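Local coordinates for twitching motility protein PilT (Aquifex aeolicus, PDB 2EYU) that probably powers the retraction of type IV pili, and so twitching motility, as a P-loop ATPase motor, here represented by its C-terminal domain, at residues A[6-10]-A[11-15]; A[132-135]-A[136-139]; A[200-203]-A[204-207]; A[220-223]-A[224-228]. The protein carries 1 engineered substitution. All coordinates share one frame; numbering follows the deposited sequence.

Interaction 1 of 4, residues A[6-10]-A[11-15]; sequences PEFKK and LGLPD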
ATOM      1  N   PRO A   6       6.403   0.622 -15.647  1.00 23.43           N
ATOM      2  CA  PRO A   6       6.921   1.976 -15.466  1.00 24.48           C
ATOM      3  C   PRO A   6       8.007   2.055 -14.393  1.00 41.48           C
ATOM      4  O   PRO A   6       7.897   1.382 -13.368  1.00 40.72           O
ATOM      5  CB  PRO A   6       5.714   2.782 -14.981  1.00 29.31           C
ATOM      6  CG  PRO A   6       4.739   1.745 -14.515  1.00 40.31           C
ATOM      7  CD  PRO A   6       4.933   0.586 -15.454  1.00 34.36           C
ATOM      8  N   GLU A   7       8.996   2.884 -14.672  1.00 36.76           N
ATOM      9  CA  GLU A   7      10.119   3.174 -13.785  1.00 45.07           C
ATOM     10  C   GLU A   7       9.620   3.816 -12.506  1.00 42.13           C
ATOM     11  O   GLU A   7       8.811   4.746 -12.552  1.00 27.35           O
ATOM     12  CB  GLU A   7      11.085   4.088 -14.529  1.00 53.63           C
ATOM     13  CG  GLU A   7      12.067   4.884 -13.697  1.00 64.34           C
ATOM     14  CD  GLU A   7      13.163   5.474 -14.579  1.00 67.83           C
ATOM     15  OE1 GLU A   7      14.345   5.353 -14.199  1.00 48.87           O
ATOM     16  OE2 GLU A   7      12.807   6.041 -15.641  1.00 45.80           O
ATOM     17  N   PHE A   8      10.059   3.373 -11.328  1.00 42.57           N
ATOM     18  CA  PHE A   8       9.496   3.968 -10.117  1.00 40.40           C
ATOM     19  C   PHE A   8       9.721   5.473 -10.014  1.00 41.70           C
ATOM     20  O   PHE A   8       8.995   6.127  -9.251  1.00 36.89           O
ATOM     21  CB  PHE A   8      10.058   3.288  -8.867  1.00 40.61           C
ATOM     22  CG  PHE A   8       9.272   3.632  -7.605  1.00 34.16           C
ATOM     23  CD1 PHE A   8       9.644   4.701  -6.809  1.00 38.60           C
ATOM     24  CD2 PHE A   8       8.175   2.870  -7.237  1.00 29.01           C
ATOM     25  CE1 PHE A   8       8.942   5.030  -5.661  1.00 40.59           C
ATOM     26  CE2 PHE A   8       7.465   3.199  -6.098  1.00 40.76           C
ATOM     27  CZ  PHE A   8       7.848   4.265  -5.309  1.00 29.53           C
ATOM     28  N   LYS A   9      10.690   5.992 -10.755  1.00 29.98           N
ATOM     29  CA  LYS A   9      11.013   7.414 -10.752  1.00 33.61           C
ATOM     30  C   LYS A   9       9.974   8.214 -11.525  1.00 22.94           C
ATOM     31  O   LYS A   9       9.804   9.423 -11.364  1.00 39.94           O
ATOM     32  CB  LYS A   9      12.427   7.598 -11.309  1.00 34.42           C
ATOM     33  CG  LYS A   9      12.881   9.035 -11.471  1.00 49.77           C
ATOM     34  CD  LYS A   9      14.386   9.115 -11.675  1.00 54.42           C
ATOM     35  CE  LYS A   9      14.990  10.298 -10.928  1.00 60.57           C
ATOM     36  NZ  LYS A   9      16.119  10.904 -11.693  1.00 63.61           N
ATOM     37  N   LYS A  10       9.232   7.560 -12.403  1.00 27.17           N
ATOM     38  CA  LYS A  10       8.172   8.216 -13.146  1.00 40.59           C
ATOM     39  C   LYS A  10       6.859   8.222 -12.366  1.00 41.91           C
ATOM     40  O   LYS A  10       5.887   8.803 -12.848  1.00 40.59           O
ATOM     41  CB  LYS A  10       7.912   7.514 -14.479  1.00 40.39           C
ATOM     42  CG  LYS A  10       9.130   6.991 -15.208  1.00 44.42           C
ATOM     43  CD  LYS A  10      10.092   8.116 -15.550  1.00 47.13           C
ATOM     44  CE  LYS A  10      11.249   8.160 -14.564  1.00 55.29           C
ATOM     45  NZ  LYS A  10      11.649   9.553 -14.214  1.00 33.21           N
ATOM     46  N   LEU A  11       6.819   7.577 -11.206  1.00 43.50           N
ATOM     47  CA  LEU A  11       5.568   7.387 -10.473  1.00 37.26           C
ATOM     48  C   LEU A  11       5.074   8.657  -9.813  1.00 34.70           C
ATOM     49  O   LEU A  11       3.879   8.912  -9.646  1.00 32.19           O
ATOM     50  CB  LEU A  11       5.770   6.276  -9.433  1.00 34.42           C
ATOM     51  CG  LEU A  11       4.835   5.069  -9.495  1.00 42.21           C
ATOM     52  CD1 LEU A  11       4.659   4.548 -10.912  1.00 25.76           C
ATOM     53  CD2 LEU A  11       5.347   3.951  -8.597  1.00 33.65           C
ATOM     54  N   GLY A  12       5.972   9.554  -9.383  1.00 39.93           N
ATOM     55  CA  GLY A  12       5.443  10.743  -8.714  1.00 46.83           C
ATOM     56  C   GLY A  12       5.317  10.479  -7.216  1.00 39.65           C
ATOM     57  O   GLY A  12       4.706  11.255  -6.491  1.00 37.62           O
ATOM     58  N   LEU A  13       5.902   9.368  -6.787  1.00 30.95           N
ATOM     59  CA  LEU A  13       5.979   8.976  -5.393  1.00 19.23           C
ATOM     60  C   LEU A  13       7.400   9.236  -4.900  1.00 31.32           C
ATOM     61  O   LEU A  13       8.345   9.150  -5.687  1.00 34.39           O
ATOM     62  CB  LEU A  13       5.612   7.501  -5.212  1.00 21.99           C
ATOM     63  CG  LEU A  13       4.154   7.151  -5.534  1.00 34.51           C
ATOM     64  CD1 LEU A  13       4.047   5.692  -5.943  1.00 30.97           C
ATOM     65  CD2 LEU A  13       3.260   7.479  -4.343  1.00 29.87           C
ATOM     66  N   PRO A  14       7.582   9.560  -3.638  1.00 27.14           N
ATOM     67  CA  PRO A  14       8.929   9.877  -3.144  1.00 29.60           C
ATOM     68  C   PRO A  14       9.706   8.628  -2.732  1.00 38.68           C
ATOM     69  O   PRO A  14       9.136   7.597  -2.376  1.00 25.94           O
ATOM     70  CB  PRO A  14       8.644  10.775  -1.948  1.00 36.02           C
ATOM     71  CG  PRO A  14       7.162  10.887  -1.837  1.00 41.01           C
ATOM     72  CD  PRO A  14       6.583   9.703  -2.570  1.00 33.31           C
ATOM     73  N   ASP A  15      11.019   8.779  -2.816  1.00 42.52           N
ATOM     74  CA  ASP A  15      12.073   7.829  -2.572  1.00 42.55           C
ATOM     75  C   ASP A  15      11.823   6.928  -1.372  1.00 25.23           C
ATOM     76  O   ASP A  15      12.074   5.721  -1.449  1.00 23.59           O
ATOM     77  CB  ASP A  15      13.414   8.548  -2.337  1.00 56.39           C
ATOM     78  CG  ASP A  15      13.795   9.561  -3.392  1.00 56.57           C
ATOM     79  OD1 ASP A  15      14.644  10.436  -3.098  1.00 54.53           O
ATOM     80  OD2 ASP A  15      13.263   9.501  -4.522  1.00 45.84           O
TER
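The ring of F8 is the flat group round which this turn closes. The methyl CD2 of L11 comes in obliquely at the CD2-CE2 bond of the ring, 3.3 Å from F8 CD2 and nearly as close to CE2, while CB of L13 meets the far corner at CZ, 3.9 Å away, again at a slant. The carbonyl oxygen of P14 lies at the ring edge, near its plane, 4.2 Å from CE1. Both leucine side chains cross the phenylalanine at about a right angle. F8 reaches them because its CG stands anti to the backbone N (chi1 -166°), which brings the ring beside L11 and L13. K10 N donates to E7 O at 2.8 Å, and L11 N makes a weak bond to F8 O at 3.3 Å. G12 then takes a positive phi of 89°, turning the chain so that L13 points back to the ring. The chemistry is mainly apolar: F8 and L11 pack within the turn, while F8 (on S44, M45, V17 and L18) and L13 (on T41, L180 and Y182) join it to helices 38-52 and 16-19 and to strand 179-185, and the lysines stay on the exposed side.

Interaction 2 of 4, residues A[132-135]-A[136-139]; sequences TNTA and IDTI
T134 O, the carbonyl just before helix 135-144, faces T138 one turn on, and the chain changes there from loop to helix. T134 itself is extended (phi -138°, psi 158°) and occupies the N-cap position, though its side chain makes no capping bond; from A135 onward the backbone is helical. T138 N donates to T134 O at 3.0 Å, and the next bond, from I139 N to A135 O, is weak at 3.4 Å.

T138 adds a second grip on the same carbonyl. Its hydroxyl OG1 donates to T134 O at 2.8 Å, reaching the oxygen from the face of the carbonyl plane opposite to that used by T138 N. The hydroxyl can turn back so because OG1 lies beside its own backbone N (chi1 -73°). OG1 of T132 in turn donates to T138 OG1 at 2.6 Å, the two threonine side chains crossing at about a right angle. Elsewhere in the turn CG2 of T134 lies alongside I136, 3.7 Å from its CB, and D137 OD1 comes to 3.3 Å from T134 CB. N133 turns its amide elsewhere: OD1 accepts from R169, and the side chain touches P33 in what is probably the Walker A loop.

The result is a chain of hydrogen bonds running from T132 OG1 through T138 OG1 to T134 O. Each of these hydroxyls, on the buried T132 and T138, has its acceptor and its direction set, and the loop that follows strand 125-130 is tied to the start of its helix.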
ATOM      1  N   THR A 132      -9.618   0.460  -0.297  1.00 31.68           N
ATOM      2  CA  THR A 132      -9.860   1.563   0.640  1.00 23.15           C
ATOM      3  C   THR A 132      -9.211   2.842   0.166  1.00 23.73           C
ATOM      4  O   THR A 132      -8.235   2.829  -0.592  1.00 34.90           O
ATOM      5  CB  THR A 132      -9.308   1.207   2.034  1.00 35.35           C
ATOM      6  OG1 THR A 132      -7.948   0.786   1.866  1.00 24.46           O
ATOM      7  CG2 THR A 132     -10.059   0.036   2.645  1.00 19.20           C
ATOM      8  N   ASN A 133      -9.749   3.979   0.611  1.00 22.20           N
ATOM      9  CA  ASN A 133      -9.293   5.250   0.054  1.00 24.40           C
ATOM     10  C   ASN A 133      -8.232   5.937   0.893  1.00 32.18           C
ATOM     11  O   ASN A 133      -7.574   6.833   0.366  1.00 33.89           O
ATOM     12  CB  ASN A 133     -10.501   6.184  -0.129  1.00 40.84           C
ATOM     13  CG  ASN A 133     -10.917   6.222  -1.593  1.00 52.50           C
ATOM     14  OD1 ASN A 133     -11.487   7.198  -2.076  1.00 77.17           O
ATOM     15  ND2 ASN A 133     -10.611   5.134  -2.295  1.00 43.00           N
ATOM     16  N   THR A 134      -8.077   5.549   2.152  1.00 29.27           N
ATOM     17  CA  THR A 134      -7.223   6.297   3.084  1.00 24.77           C
ATOM     18  C   THR A 134      -6.382   5.382   3.947  1.00 21.40           C
ATOM     19  O   THR A 134      -6.697   4.206   4.125  1.00 22.58           O
ATOM     20  CB  THR A 134      -8.173   7.164   3.940  1.00 29.15           C
ATOM     21  OG1 THR A 134      -8.451   8.362   3.169  1.00 44.03           O
ATOM     22  CG2 THR A 134      -7.589   7.631   5.247  1.00 45.35           C
ATOM     23  N   ALA A 135      -5.282   5.876   4.500  1.00 24.71           N
ATOM     24  CA  ALA A 135      -4.420   5.030   5.314  1.00 34.32           C
ATOM     25  C   ALA A 135      -5.215   4.522   6.512  1.00 36.53           C
ATOM     26  O   ALA A 135      -5.034   3.376   6.912  1.00 32.81           O
ATOM     27  CB  ALA A 135      -3.174   5.789   5.737  1.00 35.17           C
ATOM     28  N   ILE A 136      -6.074   5.399   7.028  1.00 27.87           N
ATOM     29  CA  ILE A 136      -6.889   5.093   8.189  1.00 26.04           C
ATOM     30  C   ILE A 136      -7.974   4.074   7.866  1.00 34.06           C
ATOM     31  O   ILE A 136      -8.233   3.148   8.641  1.00 26.56           O
ATOM     32  CB  ILE A 136      -7.580   6.361   8.723  1.00 19.57           C
ATOM     33  CG1 ILE A 136      -6.631   7.486   9.140  1.00 36.08           C
ATOM     34  CG2 ILE A 136      -8.539   6.015   9.853  1.00 24.60           C
ATOM     35  CD1 ILE A 136      -7.267   8.860   9.049  1.00 39.41           C
ATOM     36  N   ASP A 137      -8.654   4.238   6.730  1.00 20.34           N
ATOM     37  CA  ASP A 137      -9.728   3.275   6.433  1.00 23.88           C
ATOM     38  C   ASP A 137      -9.134   1.889   6.228  1.00 12.11           C
ATOM     39  O   ASP A 137      -9.763   0.855   6.439  1.00 14.34           O
ATOM     40  CB  ASP A 137     -10.511   3.636   5.173  1.00 27.01           C
ATOM     41  CG  ASP A 137     -10.954   5.077   5.124  1.00 38.69           C
ATOM     42  OD1 ASP A 137     -11.106   5.612   4.003  1.00 57.85           O
ATOM     43  OD2 ASP A 137     -11.146   5.670   6.204  1.00 51.38           O
ATOM     44  N   THR A 138      -7.895   1.931   5.747  1.00 18.03           N
ATOM     45  CA  THR A 138      -7.140   0.720   5.416  1.00 18.39           C
ATOM     46  C   THR A 138      -6.967  -0.167   6.640  1.00 19.01           C
ATOM     47  O   THR A 138      -7.169  -1.380   6.566  1.00 18.27           O
ATOM     48  CB  THR A 138      -5.789   1.110   4.797  1.00 28.56           C
ATOM     49  OG1 THR A 138      -6.058   1.586   3.461  1.00 19.52           O
ATOM     50  CG2 THR A 138      -4.856  -0.085   4.699  1.00 27.82           C
ATOM     51  N   ILE A 139      -6.636   0.526   7.729  1.00 18.98           N
ATOM     52  CA  ILE A 139      -6.422  -0.152   9.012  1.00 24.29           C
ATOM     53  C   ILE A 139      -7.715  -0.705   9.564  1.00 24.11           C
ATOM     54  O   ILE A 139      -7.788  -1.807  10.092  1.00 30.60           O
ATOM     55  CB  ILE A 139      -5.755   0.798  10.020  1.00 23.90           C
ATOM     56  CG1 ILE A 139      -4.376   1.216   9.534  1.00 15.94           C
ATOM     57  CG2 ILE A 139      -5.719   0.172  11.412  1.00 28.74           C
ATOM     58  CD1 ILE A 139      -3.747   2.364  10.310  1.00 17.34           C
TER

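Interaction 3 of 4, residues A[200-203]-A[204-207]; sequences LQQV and YSLM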
ATOM      1  N   LEU A 200      -6.043   6.054  16.527  1.00 24.89           N
ATOM      2  CA  LEU A 200      -5.986   6.225  15.071  1.00 31.34           C
ATOM      3  C   LEU A 200      -6.268   7.676  14.708  1.00 28.45           C
ATOM      4  O   LEU A 200      -5.846   8.200  13.676  1.00 27.51           O
ATOM      5  CB  LEU A 200      -6.941   5.237  14.416  1.00 31.63           C
ATOM      6  CG  LEU A 200      -6.575   3.756  14.364  1.00 37.50           C
ATOM      7  CD1 LEU A 200      -7.255   3.085  13.174  1.00 38.16           C
ATOM      8  CD2 LEU A 200      -5.074   3.482  14.287  1.00 16.18           C
ATOM      9  N   GLN A 201      -6.989   8.360  15.602  1.00 36.96           N
ATOM     10  CA  GLN A 201      -7.215   9.792  15.457  1.00 42.54           C
ATOM     11  C   GLN A 201      -5.894  10.551  15.573  1.00 45.71           C
ATOM     12  O   GLN A 201      -5.602  11.396  14.726  1.00 40.43           O
ATOM     13  CB  GLN A 201      -8.180  10.321  16.511  1.00 42.49           C
ATOM     14  CG  GLN A 201      -9.374  11.084  15.958  1.00 45.60           C
ATOM     15  CD  GLN A 201     -10.626  10.785  16.767  1.00 61.84           C
ATOM     16  OE1 GLN A 201     -10.587  10.794  18.001  1.00 90.18           O
ATOM     17  NE2 GLN A 201     -11.725  10.509  16.079  1.00 52.11           N
ATOM     18  N   GLN A 202      -5.138  10.232  16.620  1.00 30.94           N
ATOM     19  CA  GLN A 202      -3.805  10.799  16.818  1.00 28.19           C
ATOM     20  C   GLN A 202      -2.800  10.356  15.770  1.00 27.64           C
ATOM     21  O   GLN A 202      -1.871  11.092  15.427  1.00 25.45           O
ATOM     22  CB  GLN A 202      -3.342  10.440  18.240  1.00 25.60           C
ATOM     23  CG  GLN A 202      -4.340  10.938  19.281  1.00 31.56           C
ATOM     24  CD  GLN A 202      -4.104  12.369  19.715  1.00 43.99           C
ATOM     25  OE1 GLN A 202      -3.331  13.118  19.119  1.00 50.52           O
ATOM     26  NE2 GLN A 202      -4.777  12.786  20.786  1.00 59.87           N
ATOM     27  N   VAL A 203      -2.932   9.163  15.199  1.00 20.97           N
ATOM     28  CA  VAL A 203      -2.068   8.719  14.108  1.00 13.90           C
ATOM     29  C   VAL A 203      -2.218   9.674  12.919  1.00 29.45           C
ATOM     30  O   VAL A 203      -1.226   9.991  12.266  1.00 25.84           O
ATOM     31  CB  VAL A 203      -2.425   7.295  13.643  1.00 24.47           C
ATOM     32  CG1 VAL A 203      -1.817   6.946  12.295  1.00 27.84           C
ATOM     33  CG2 VAL A 203      -1.992   6.273  14.699  1.00 39.18           C
ATOM     34  N   TYR A 204      -3.463  10.102  12.673  1.00 24.48           N
ATOM     35  CA  TYR A 204      -3.708  11.021  11.554  1.00 25.43           C
ATOM     36  C   TYR A 204      -3.055  12.371  11.807  1.00 20.33           C
ATOM     37  O   TYR A 204      -2.349  12.897  10.949  1.00 27.62           O
ATOM     38  CB  TYR A 204      -5.203  11.218  11.294  1.00 36.88           C
ATOM     39  CG  TYR A 204      -5.476  12.101  10.085  1.00 31.20           C
ATOM     40  CD1 TYR A 204      -5.411  11.577   8.805  1.00 20.96           C
ATOM     41  CD2 TYR A 204      -5.791  13.446  10.223  1.00 39.13           C
ATOM     42  CE1 TYR A 204      -5.653  12.356   7.681  1.00 22.64           C
ATOM     43  CE2 TYR A 204      -6.035  14.235   9.105  1.00 32.89           C
ATOM     44  CZ  TYR A 204      -5.966  13.688   7.844  1.00 31.08           C
ATOM     45  OH  TYR A 204      -6.207  14.471   6.729  1.00 49.01           O
ATOM     46  N   SER A 205      -3.277  12.919  13.002  1.00 27.92           N
ATOM     47  CA  SER A 205      -2.638  14.179  13.371  1.00 28.20           C
ATOM     48  C   SER A 205      -1.134  14.051  13.188  1.00 23.15           C
ATOM     49  O   SER A 205      -0.429  14.960  12.744  1.00 34.28           O
ATOM     50  CB  SER A 205      -2.955  14.595  14.802  1.00 35.30           C
ATOM     51  OG  SER A 205      -4.304  14.385  15.172  1.00 45.52           O
ATOM     52  N   LEU A 206      -0.568  12.886  13.521  1.00 31.74           N
ATOM     53  CA  LEU A 206       0.875  12.778  13.266  1.00 26.80           C
ATOM     54  C   LEU A 206       1.168  12.691  11.779  1.00 34.81           C
ATOM     55  O   LEU A 206       2.289  12.892  11.308  1.00 32.14           O
ATOM     56  CB  LEU A 206       1.424  11.539  13.978  1.00 38.09           C
ATOM     57  CG  LEU A 206       2.465  11.790  15.068  1.00 36.60           C
ATOM     58  CD1 LEU A 206       1.967  12.842  16.040  1.00 26.31           C
ATOM     59  CD2 LEU A 206       2.797  10.500  15.803  1.00 56.95           C
HETATM   60  N   MSE A 207       0.179  12.351  10.931  1.00 33.11           N
HETATM   61  CA  MSE A 207       0.595  12.299   9.517  1.00 24.69           C
HETATM   62  C   MSE A 207       0.682  13.727   8.996  1.00 26.11           C
HETATM   63  O   MSE A 207       1.453  13.993   8.083  1.00 39.23           O
HETATM   64  CB  MSE A 207      -0.376  11.488   8.680  1.00 18.37           C
HETATM   65  CG  MSE A 207      -0.173   9.979   8.606  1.00 21.32           C
HETATM   66 SE   MSE A 207      -1.817   9.049   8.145  1.00 45.62          SE
HETATM   67  CE  MSE A 207      -1.388   9.140   6.246  1.00 21.56           C
TER
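Y204 CB and S205 OG both approach Q201 O, but their side chains then diverge. The tyrosine ring is trans to N across the CA-CB bond (chi1 -177°), a setting that swings it out from the helix while CB stays 3.5 Å from Q201 O. The serine folds the other way: with OG beside its own N (chi1 -42°), the hydroxyl bends back to Q201 O and makes a weak bond of 3.3 Å. S205 N donates to that oxygen too, nearly straight at 167°, so the main-chain bond is the firmer of the pair from this residue. L206 N to Q202 O, at 2.9 Å, is the next rung, whereas Y204 N donates to L200 O at 3.2 Å from above the carbonyl plane. M207 turns its CG to 3.8 Å from V203 O before the selenium-bearing end leads off. Farther out, the tyrosine OH is hydrogen-bonded to E246, and V203 packs on I191 and L194 of helix 189-197. L200, Y204 and M207 all meet helix 135-144. The i to i+4 bonds and the folded-back serine belong to any alpha-helix; packed L200, V203, Y204 and M207 set against exposed Q201 and Q202 make this one amphipathic.

Interaction 4 of 4, residues A[220-223]-A[224-228]; sequences NQTL and YKLYK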
ATOM      1  N   ASN A 220      -4.784  14.897   1.517  1.00 18.74           N
ATOM      2  CA  ASN A 220      -5.169  16.307   1.506  1.00 15.22           C
ATOM      3  C   ASN A 220      -3.955  17.200   1.352  1.00 28.62           C
ATOM      4  O   ASN A 220      -3.953  18.234   0.675  1.00 32.23           O
ATOM      5  CB  ASN A 220      -5.920  16.646   2.789  1.00 26.86           C
ATOM      6  CG  ASN A 220      -7.423  16.564   2.673  1.00 34.61           C
ATOM      7  OD1 ASN A 220      -8.158  16.689   3.654  1.00 35.71           O
ATOM      8  ND2 ASN A 220      -7.899  16.361   1.459  1.00 16.09           N
ATOM      9  N   GLN A 221      -2.848  16.799   1.985  1.00 25.44           N
ATOM     10  CA  GLN A 221      -1.635  17.599   1.800  1.00 30.23           C
ATOM     11  C   GLN A 221      -1.087  17.486   0.379  1.00 40.94           C
ATOM     12  O   GLN A 221      -0.685  18.463  -0.271  1.00 29.02           O
ATOM     13  CB  GLN A 221      -0.570  17.168   2.799  1.00 40.80           C
ATOM     14  CG  GLN A 221      -0.946  17.178   4.278  1.00 38.81           C
ATOM     15  CD  GLN A 221       0.318  16.856   5.073  1.00 46.13           C
ATOM     16  OE1 GLN A 221       0.447  15.801   5.692  1.00 29.58           O
ATOM     17  NE2 GLN A 221       1.255  17.796   4.997  1.00 36.53           N
ATOM     18  N   THR A 222      -1.054  16.250  -0.107  1.00 39.63           N
ATOM     19  CA  THR A 222      -0.537  15.945  -1.434  1.00 33.82           C
ATOM     20  C   THR A 222      -1.350  16.643  -2.524  1.00 33.47           C
ATOM     21  O   THR A 222      -0.803  17.125  -3.515  1.00 29.97           O
ATOM     22  CB  THR A 222      -0.525  14.433  -1.710  1.00 34.49           C
ATOM     23  OG1 THR A 222       0.315  13.731  -0.781  1.00 26.45           O
ATOM     24  CG2 THR A 222       0.066  14.201  -3.097  1.00 16.72           C
ATOM     25  N   LEU A 223      -2.667  16.702  -2.362  1.00 27.55           N
ATOM     26  CA  LEU A 223      -3.523  17.499  -3.224  1.00 23.14           C
ATOM     27  C   LEU A 223      -3.214  18.985  -3.142  1.00 30.32           C
ATOM     28  O   LEU A 223      -3.137  19.753  -4.106  1.00 23.86           O
ATOM     29  CB  LEU A 223      -4.993  17.277  -2.824  1.00 16.97           C
ATOM     30  CG  LEU A 223      -5.500  15.855  -3.025  1.00 25.91           C
ATOM     31  CD1 LEU A 223      -6.816  15.635  -2.288  1.00 15.81           C
ATOM     32  CD2 LEU A 223      -5.629  15.578  -4.512  1.00 20.97           C
ATOM     33  N   TYR A 224      -3.034  19.424  -1.896  1.00 23.32           N
ATOM     34  CA  TYR A 224      -2.655  20.817  -1.675  1.00 26.31           C
ATOM     35  C   TYR A 224      -1.385  21.150  -2.435  1.00 27.52           C
ATOM     36  O   TYR A 224      -1.368  22.123  -3.208  1.00 33.89           O
ATOM     37  CB  TYR A 224      -2.525  21.075  -0.181  1.00 32.11           C
ATOM     38  CG  TYR A 224      -2.176  22.482   0.247  1.00 39.27           C
ATOM     39  CD1 TYR A 224      -2.664  23.592  -0.420  1.00 45.76           C
ATOM     40  CD2 TYR A 224      -1.352  22.693   1.342  1.00 50.09           C
ATOM     41  CE1 TYR A 224      -2.333  24.868  -0.007  1.00 56.17           C
ATOM     42  CE2 TYR A 224      -1.015  23.964   1.765  1.00 57.68           C
ATOM     43  CZ  TYR A 224      -1.510  25.052   1.083  1.00 53.93           C
ATOM     44  OH  TYR A 224      -1.182  26.323   1.491  1.00 60.02           O
ATOM     45  N   LYS A 225      -0.308  20.386  -2.268  1.00 32.34           N
ATOM     46  CA  LYS A 225       0.929  20.743  -2.976  1.00 35.00           C
ATOM     47  C   LYS A 225       0.811  20.577  -4.480  1.00 30.32           C
ATOM     48  O   LYS A 225       1.357  21.386  -5.238  1.00 31.30           O
ATOM     49  CB  LYS A 225       2.119  19.949  -2.446  1.00 45.14           C
ATOM     50  CG  LYS A 225       1.805  18.636  -1.760  1.00 46.36           C
ATOM     51  CD  LYS A 225       3.073  17.794  -1.646  1.00 45.16           C
ATOM     52  CE  LYS A 225       3.486  17.265  -3.008  1.00 29.27           C
ATOM     53  NZ  LYS A 225       4.823  17.758  -3.440  1.00 39.33           N
ATOM     54  N   LEU A 226       0.109  19.562  -4.972  1.00 26.33           N
ATOM     55  CA  LEU A 226      -0.100  19.462  -6.415  1.00 32.22           C
ATOM     56  C   LEU A 226      -0.835  20.682  -6.965  1.00 40.23           C
ATOM     57  O   LEU A 226      -0.492  21.182  -8.039  1.00 32.48           O
ATOM     58  CB  LEU A 226      -0.903  18.209  -6.772  1.00 22.37           C
ATOM     59  CG  LEU A 226      -0.183  16.900  -6.414  1.00 37.79           C
ATOM     60  CD1 LEU A 226      -0.918  15.677  -6.935  1.00 17.78           C
ATOM     61  CD2 LEU A 226       1.262  16.920  -6.920  1.00 26.62           C
ATOM     62  N   TYR A 227      -1.845  21.122  -6.220  1.00 38.33           N
ATOM     63  CA  TYR A 227      -2.616  22.301  -6.605  1.00 24.98           C
ATOM     64  C   TYR A 227      -1.715  23.533  -6.589  1.00 38.12           C
ATOM     65  O   TYR A 227      -1.785  24.344  -7.514  1.00 57.32           O
ATOM     66  CB  TYR A 227      -3.841  22.511  -5.701  1.00 26.68           C
ATOM     67  CG  TYR A 227      -4.513  23.860  -5.886  1.00 28.08           C
ATOM     68  CD1 TYR A 227      -5.129  24.225  -7.073  1.00 35.33           C
ATOM     69  CD2 TYR A 227      -4.522  24.796  -4.858  1.00 29.45           C
ATOM     70  CE1 TYR A 227      -5.740  25.461  -7.235  1.00 28.20           C
ATOM     71  CE2 TYR A 227      -5.123  26.028  -5.007  1.00 34.04           C
ATOM     72  CZ  TYR A 227      -5.730  26.360  -6.197  1.00 33.63           C
ATOM     73  OH  TYR A 227      -6.330  27.591  -6.339  1.00 57.91           O
ATOM     74  N   LYS A 228      -0.908  23.641  -5.541  1.00 38.32           N
ATOM     75  CA  LYS A 228      -0.091  24.819  -5.285  1.00 46.54           C
ATOM     76  C   LYS A 228       1.048  24.895  -6.296  1.00 50.53           C
ATOM     77  O   LYS A 228       1.731  25.909  -6.370  1.00 44.49           O
ATOM     78  CB  LYS A 228       0.469  24.826  -3.864  1.00 45.37           C
ATOM     79  CG  LYS A 228      -0.408  25.525  -2.846  1.00 54.27           C
ATOM     80  CD  LYS A 228      -0.178  27.027  -2.847  1.00 66.64           C
ATOM     81  CE  LYS A 228      -1.491  27.778  -2.709  1.00 70.28           C
ATOM     82  NZ  LYS A 228      -2.153  27.514  -1.404  1.00 64.89           N
TER
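Y224 N donates to N220 O at 3.0 Å, the first of a run of i to i+4 bonds in the alpha-helix 219-228. K225 N follows to Q221 O at 2.8 Å, with the donor nearly along the C=O axis (164°). L226 N then pairs with T222 O, and Y227 N with L223 O.

Side chains crowd these same carbonyls. K225 brings CG to 2.9 Å from Q221 O, a tight approach that goes with a first torsion well away from any staggered position (chi1 23°). L226 brings its branch carbon CG to 3.0 Å from T222 O. The ring of Y224 goes outward instead, since its CA-CB bond is set with CG on the far side from N (chi1 -178°); its CB remains 3.2 Å from Q221 O, and that oxygen approaches the ring only obliquely.

The next shell fixes the polar ends. T222 OG1 is hydrogen-bonded to Y182 O and to the side-chain NE2 of Q217, tying the helix to strand 179-185 and to the short strand 216-217. Q221 OE1 accepts from T218 N just before the helix. L223 settles on A181 and on L247, while L226 covers V179 and I232, so the apolar side of the helix closes against strand 179-185, helix 244-251 and the loop residue I232. At the outer end, K228 N donates to Y224 O at 2.8 Å, and K228 NZ makes a weak 3.3 Å bond to Y224 OH.

How the interactions relate
The four local contacts illustrate how one domain uses contacts between near neighbours in the chain in different settings. Interactions 2, 3 and 4 are helical or begin a helix, whereas interaction 1 is an irregular turn held mostly by apolar groups. Interaction 2 lies deepest, about 10 Å from the chain centre, and relies on buried hydroxyls; interactions 3 and 4, with centres at 18 and 20 Å, pair main-chain bonds with one apolar side and one more open side. Interaction 3 packs on interaction 2, I136 CD1 meeting Y204 CD1 at 3.3 Å, and also touches interaction 4. Interaction 1 touches none of the others: it comes nearest to interaction 4, about 6 Å between nearest atoms, and lies across the chain's centre from interaction 2.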